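Local coordinates for heat shock protein, putative (Plasmodium falciparum, PDB 1Y6Z) that probably takes part in ATP-dependent chaperoning of unfolded proteins as a heat shock protein 90 family member, whose middle domain this chain is, at residues N25-Y30 with R98-S103; E88-W93 with I123-I128. All blocks are in the same frame, centred on the assembly; numbering follows the deposited sequence.

Overall arrangement
Both contacts lie in the alpha-beta part at the N-terminal end of the middle domain, built around a mixed five-stranded sheet. Their centres are about 16 Å apart. Interaction 1 sets the end region of helix 16-27 against strand 98-103, the central strand of that sheet. Interaction 2 joins the loop 88-93 to helix 121-141, on the other side of the same strand. Along the chain the segments alternate: 25-30, 88-93, 98-103, 123-128. The two contacts meet directly where Val101 CG2 lies 3.6 Å from Ile128 CD1. Val101 also packs on Ile124. Strand 98-103 thus has helix contacts on both its faces, in a helix-sheet-helix layering.

Interaction 1 of 2, residues N25-Y30 with R98-S103; sequences NTFKAY and RGIVDS
The guanidinium of Arg98, whose aliphatic stem lies against Phe27, is gripped at both terminal nitrogens. NH2 forms a salt bridge with Glu60 OE1, and NH1 donates to the backbone O of Thr95. The stem then packs over the Phe27 ring. Arg98 CB sits 3.9 Å from the centroid of this ring and only 8° off its normal, a CH-pi contact. Arg98 CD comes within 4.1 Å of Phe27 CD2. The chain bends at chi2 (-68°), and the charged end leads away from the helix. On the opposite face of the ring, Thr26 CG2 lies 4.0 Å above the plane, so the ring is sandwiched. Here helix 16-27 nears its end and leans on the sheet of the Hsp90 middle domain. Lys28 has already left helical geometry, with positive phi. Strand 98-103 is the central strand, held by backbone bonds to Tyr52 and Ile50 on one neighbour and to Arg74 on the other. The far end of the Phe27 ring, at CZ, reaches the strand backbone. This CZ is 3.2 Å from Gly99 N, which approaches obliquely. Gly99 O meets the ring edge in plane, 3.3 Å from Phe27 CZ. Ile100 CG2 adds an apolar contact at 4.1 Å from Phe27 CZ, also oblique to the ring. From the same helix, Tyr23 packs on Arg98 and Phe22 on Ile100.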
loop_
_atom_site.group_PDB
_atom_site.type_symbol
_atom_site.label_atom_id
_atom_site.label_comp_id
_atom_site.label_asym_id
_atom_site.label_seq_id
_atom_site.Cartn_x
_atom_site.Cartn_y
_atom_site.Cartn_z
ATOM N N ASN B 25 10.836 10.230 27.232
ATOM C CA ASN B 25 10.241 10.948 28.344
ATOM C C ASN B 25 8.800 10.566 28.598
ATOM O O ASN B 25 8.394 10.376 29.749
ATOM C CB ASN B 25 10.411 12.451 28.141
ATOM C CG ASN B 25 11.876 12.872 28.175
ATOM O OD1 ASN B 25 12.747 12.197 28.787
ATOM N ND2 ASN B 25 12.172 13.996 27.513
ATOM N N THR B 26 8.030 10.433 27.521
ATOM C CA THR B 26 6.645 10.143 27.613
ATOM C C THR B 26 6.286 8.712 28.028
ATOM O O THR B 26 5.398 8.518 28.858
ATOM C CB THR B 26 5.917 10.469 26.298
ATOM O OG1 THR B 26 6.161 11.840 25.969
ATOM C CG2 THR B 26 4.429 10.276 26.487
ATOM N N PHE B 27 6.952 7.733 27.437
ATOM C CA PHE B 27 6.630 6.330 27.658
ATOM C C PHE B 27 7.605 5.715 28.624
ATOM O O PHE B 27 7.560 4.499 28.859
ATOM C CB PHE B 27 6.614 5.584 26.315
ATOM C CG PHE B 27 5.578 6.120 25.382
ATOM C CD1 PHE B 27 5.932 7.012 24.372
ATOM C CD2 PHE B 27 4.225 5.777 25.553
ATOM C CE1 PHE B 27 4.950 7.573 23.510
ATOM C CE2 PHE B 27 3.226 6.311 24.684
ATOM C CZ PHE B 27 3.597 7.209 23.664
ATOM N N LYS B 28 8.514 6.550 29.148
ATOM C CA LYS B 28 9.429 6.112 30.199
ATOM C C LYS B 28 10.132 4.846 29.738
ATOM O O LYS B 28 10.170 3.824 30.431
ATOM C CB LYS B 28 8.631 5.913 31.484
ATOM C CG LYS B 28 8.029 7.233 31.981
ATOM C CD LYS B 28 6.895 7.040 32.965
ATOM C CE LYS B 28 6.371 8.374 33.502
ATOM N NZ LYS B 28 5.339 8.986 32.608
ATOM N N ALA B 29 10.679 4.933 28.530
ATOM C CA ALA B 29 11.313 3.839 27.850
ATOM C C ALA B 29 12.770 4.212 27.768
ATOM O O ALA B 29 13.131 5.377 27.815
ATOM C CB ALA B 29 10.710 3.692 26.429
ATOM N N TYR B 30 13.626 3.217 27.707
ATOM C CA TYR B 30 15.066 3.489 27.740
ATOM C C TYR B 30 15.685 3.424 26.338
ATOM O O TYR B 30 16.431 4.343 25.918
ATOM C CB TYR B 30 15.731 2.531 28.737
ATOM C CG TYR B 30 15.343 2.898 30.139
ATOM C CD1 TYR B 30 14.276 2.243 30.796
ATOM C CD2 TYR B 30 15.976 3.968 30.786
ATOM C CE1 TYR B 30 13.885 2.624 32.084
ATOM C CE2 TYR B 30 15.603 4.350 32.049
ATOM C CZ TYR B 30 14.569 3.671 32.700
ATOM O OH TYR B 30 14.244 4.055 33.975
ATOM N N ARG B 98 3.641 2.304 20.459
ATOM C CA ARG B 98 3.500 3.329 21.477
ATOM C C ARG B 98 3.338 4.640 20.711
ATOM O O ARG B 98 3.992 4.861 19.689
ATOM C CB ARG B 98 4.724 3.360 22.401
ATOM C CG ARG B 98 4.926 2.078 23.201
ATOM C CD ARG B 98 3.810 1.976 24.190
ATOM N NE ARG B 98 3.799 0.808 25.086
ATOM C CZ ARG B 98 3.085 -0.293 24.875
ATOM N NH1 ARG B 98 2.418 -0.454 23.752
ATOM N NH2 ARG B 98 3.099 -1.281 25.767
ATOM N N GLY B 99 2.494 5.547 21.185
ATOM C CA GLY B 99 2.259 6.751 20.407
ATOM C C GLY B 99 1.213 7.665 21.037
ATOM O O GLY B 99 0.713 7.402 22.141
ATOM N N ILE B 100 0.920 8.746 20.324
ATOM C CA ILE B 100 -0.039 9.695 20.800
ATOM C C ILE B 100 -1.033 9.971 19.692
ATOM O O ILE B 100 -0.698 9.927 18.506
ATOM C CB ILE B 100 0.636 11.012 21.375
ATOM C CG1 ILE B 100 1.099 11.947 20.263
ATOM C CG2 ILE B 100 1.834 10.681 22.405
ATOM C CD1 ILE B 100 -0.012 12.938 19.743
ATOM N N VAL B 101 -2.257 10.291 20.084
ATOM C CA VAL B 101 -3.220 10.894 19.160
ATOM C C VAL B 101 -3.770 12.155 19.848
ATOM O O VAL B 101 -4.194 12.081 21.007
ATOM C CB VAL B 101 -4.412 9.952 18.890
ATOM C CG1 VAL B 101 -5.443 10.665 17.942
ATOM C CG2 VAL B 101 -3.962 8.639 18.300
ATOM N N ASP B 102 -3.729 13.294 19.167
ATOM C CA ASP B 102 -4.422 14.483 19.693
ATOM C C ASP B 102 -5.514 14.889 18.736
ATOM O O ASP B 102 -5.224 15.345 17.630
ATOM C CB ASP B 102 -3.462 15.634 19.872
ATOM C CG ASP B 102 -4.086 16.827 20.618
ATOM O OD1 ASP B 102 -3.342 17.766 20.910
ATOM O OD2 ASP B 102 -5.284 16.818 20.934
ATOM N N SER B 103 -6.750 14.717 19.199
ATOM C CA SER B 103 -7.974 14.991 18.458
ATOM C C SER B 103 -8.557 16.372 18.780
ATOM O O SER B 103 -8.500 16.838 19.915
ATOM C CB SER B 103 -9.015 13.923 18.802
ATOM O OG SER B 103 -10.004 13.841 17.792
#

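Interaction 2 of 2, residues E88-W93 with I123-I128; sequences ESIPRW and IINKRI
Ile90 and Asn125 have the nearest CA atoms of the two segments, 5.7 Å apart, where loop 88-93 passes helix 121-141. Asn125 points from the helix toward the loop, and its amide lies against Ser89 and Ile90. One end of the amide approaches Ser89: the atom built as OD1 of Asn125 is 3.2 Å from Ser89 O and 3.4 Å from Ser89 OG. The amide is probably turned over in the model, so the identity of the atom facing Ser89 is uncertain. Ser89 OG is hydrogen-bonded to Phe86 O, just before the segment. Ile90 meets the same amide from another side. Its CG2 is 3.5 Å from the atom built as ND2 of Asn125. The other branch of Ile90 is nearly extended at chi2 (166°) and carries CD1 to within 4.4 Å of Ile128 CG2. Ile128 lies one turn along the helix from Asn125, and Phe86 packs on both residues. On the far side of the helix, Arg127 forms a salt bridge with Glu195 of the second subunit. The buried amide thus lies between the Ser89 carbonyl and hydroxyl and the Ile90 side chain. If it is turned back, its nitrogen would face Ser89 O and OG. A hydrogen bond there would then be possible, and would give the amide a polar partner in the loop.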
loop_
_atom_site.group_PDB
_atom_site.type_symbol
_atom_site.label_atom_id
_atom_site.label_comp_id
_atom_site.label_asym_id
_atom_site.label_seq_id
_atom_site.Cartn_x
_atom_site.Cartn_y
_atom_site.Cartn_z
ATOM N N GLU B 88 -7.060 -0.092 22.944
ATOM C CA GLU B 88 -8.190 -1.039 23.110
ATOM C C GLU B 88 -9.177 -1.054 21.928
ATOM O O GLU B 88 -9.981 -1.985 21.774
ATOM C CB GLU B 88 -9.004 -0.682 24.339
ATOM C CG GLU B 88 -8.424 -1.057 25.657
ATOM C CD GLU B 88 -9.441 -0.823 26.777
ATOM O OE1 GLU B 88 -10.541 -1.437 26.715
ATOM O OE2 GLU B 88 -9.142 -0.023 27.701
ATOM N N SER B 89 -9.139 -0.005 21.121
ATOM C CA SER B 89 -9.983 0.052 19.953
ATOM C C SER B 89 -9.245 -0.275 18.625
ATOM O O SER B 89 -9.894 -0.415 17.566
ATOM C CB SER B 89 -10.703 1.412 19.916
ATOM O OG SER B 89 -9.760 2.473 19.879
ATOM N N ILE B 90 -7.911 -0.393 18.655
ATOM C CA ILE B 90 -7.198 -0.738 17.416
ATOM C C ILE B 90 -6.981 -2.258 17.405
ATOM O O ILE B 90 -7.095 -2.876 18.457
ATOM C CB ILE B 90 -5.897 0.156 17.156
ATOM C CG1 ILE B 90 -4.700 -0.304 17.977
ATOM C CG2 ILE B 90 -6.160 1.628 17.501
ATOM C CD1 ILE B 90 -3.363 0.322 17.471
ATOM N N PRO B 91 -6.707 -2.878 16.222
ATOM C CA PRO B 91 -6.496 -4.339 16.205
ATOM C C PRO B 91 -5.450 -4.721 17.228
ATOM O O PRO B 91 -4.487 -4.003 17.405
ATOM C CB PRO B 91 -5.961 -4.594 14.808
ATOM C CG PRO B 91 -6.737 -3.529 13.994
ATOM C CD PRO B 91 -6.606 -2.297 14.882
ATOM N N ARG B 92 -5.661 -5.805 17.942
ATOM C CA ARG B 92 -4.711 -6.071 19.026
ATOM C C ARG B 92 -3.345 -6.504 18.526
ATOM O O ARG B 92 -2.346 -6.475 19.292
ATOM C CB ARG B 92 -5.266 -7.127 19.985
ATOM C CG ARG B 92 -5.216 -8.555 19.449
ATOM C CD ARG B 92 -5.741 -9.563 20.532
ATOM N NE ARG B 92 -5.614 -10.940 20.064
ATOM C CZ ARG B 92 -5.707 -12.021 20.854
ATOM N NH1 ARG B 92 -5.956 -11.891 22.149
ATOM N NH2 ARG B 92 -5.573 -13.223 20.353
ATOM N N TRP B 93 -3.239 -6.885 17.248
ATOM C CA TRP B 93 -1.902 -7.227 16.766
ATOM C C TRP B 93 -0.967 -5.987 16.793
ATOM O O TRP B 93 0.236 -6.142 16.790
ATOM C CB TRP B 93 -1.908 -7.894 15.400
ATOM C CG TRP B 93 -2.219 -7.001 14.292
ATOM C CD1 TRP B 93 -3.459 -6.683 13.848
ATOM C CD2 TRP B 93 -1.277 -6.252 13.477
ATOM N NE1 TRP B 93 -3.367 -5.779 12.823
ATOM C CE2 TRP B 93 -2.035 -5.546 12.534
ATOM C CE3 TRP B 93 0.142 -6.169 13.429
ATOM C CZ2 TRP B 93 -1.437 -4.705 11.548
ATOM C CZ3 TRP B 93 0.744 -5.370 12.420
ATOM C CH2 TRP B 93 -0.055 -4.632 11.515
ATOM N N ILE B 123 -12.564 5.987 12.169
ATOM C CA ILE B 123 -11.777 6.672 11.156
ATOM C C ILE B 123 -10.333 6.868 11.636
ATOM O O ILE B 123 -9.372 6.602 10.906
ATOM C CB ILE B 123 -12.410 8.029 10.869
ATOM C CG1 ILE B 123 -13.584 7.822 9.890
ATOM C CG2 ILE B 123 -11.365 9.032 10.370
ATOM C CD1 ILE B 123 -14.628 8.873 9.989
ATOM N N ILE B 124 -10.193 7.346 12.864
ATOM C CA ILE B 124 -8.854 7.534 13.424
ATOM C C ILE B 124 -8.114 6.178 13.478
ATOM O O ILE B 124 -6.952 6.094 13.046
ATOM C CB ILE B 124 -8.866 8.278 14.792
ATOM C CG1 ILE B 124 -9.428 9.700 14.601
ATOM C CG2 ILE B 124 -7.443 8.367 15.371
ATOM C CD1 ILE B 124 -9.706 10.448 15.892
ATOM N N ASN B 125 -8.783 5.142 13.996
ATOM C CA ASN B 125 -8.240 3.796 14.061
ATOM C C ASN B 125 -7.737 3.293 12.713
ATOM O O ASN B 125 -6.631 2.757 12.606
ATOM C CB ASN B 125 -9.276 2.815 14.614
ATOM C CG ASN B 125 -9.589 3.066 16.088
ATOM O OD1 ASN B 125 -10.590 2.574 16.609
ATOM N ND2 ASN B 125 -8.749 3.877 16.754
ATOM N N LYS B 126 -8.572 3.444 11.684
ATOM C CA LYS B 126 -8.195 3.007 10.345
ATOM C C LYS B 126 -6.937 3.686 9.808
ATOM O O LYS B 126 -6.132 3.035 9.208
ATOM C CB LYS B 126 -9.375 3.223 9.367
ATOM C CG LYS B 126 -9.272 2.269 8.172
ATOM C CD LYS B 126 -10.120 2.749 6.989
ATOM C CE LYS B 126 -9.453 2.296 5.694
ATOM N NZ LYS B 126 -10.431 2.312 4.561
ATOM N N ARG B 127 -6.798 4.993 10.033
ATOM C CA ARG B 127 -5.675 5.816 9.553
ATOM C C ARG B 127 -4.413 5.369 10.305
ATOM O O ARG B 127 -3.319 5.304 9.751
ATOM C CB ARG B 127 -5.925 7.258 9.953
ATOM C CG ARG B 127 -6.292 8.370 8.911
ATOM C CD ARG B 127 -7.245 8.018 7.844
ATOM N NE ARG B 127 -7.999 9.186 7.301
ATOM C CZ ARG B 127 -7.484 10.246 6.663
ATOM N NH1 ARG B 127 -8.302 11.200 6.182
ATOM N NH2 ARG B 127 -6.170 10.384 6.484
ATOM N N ILE B 128 -4.583 5.108 11.590
ATOM C CA ILE B 128 -3.456 4.583 12.373
ATOM C C ILE B 128 -2.935 3.258 11.820
ATOM O O ILE B 128 -1.740 3.059 11.719
ATOM C CB ILE B 128 -3.823 4.471 13.845
ATOM C CG1 ILE B 128 -3.807 5.869 14.452
ATOM C CG2 ILE B 128 -2.780 3.622 14.616
ATOM C CD1 ILE B 128 -4.147 5.897 15.914
#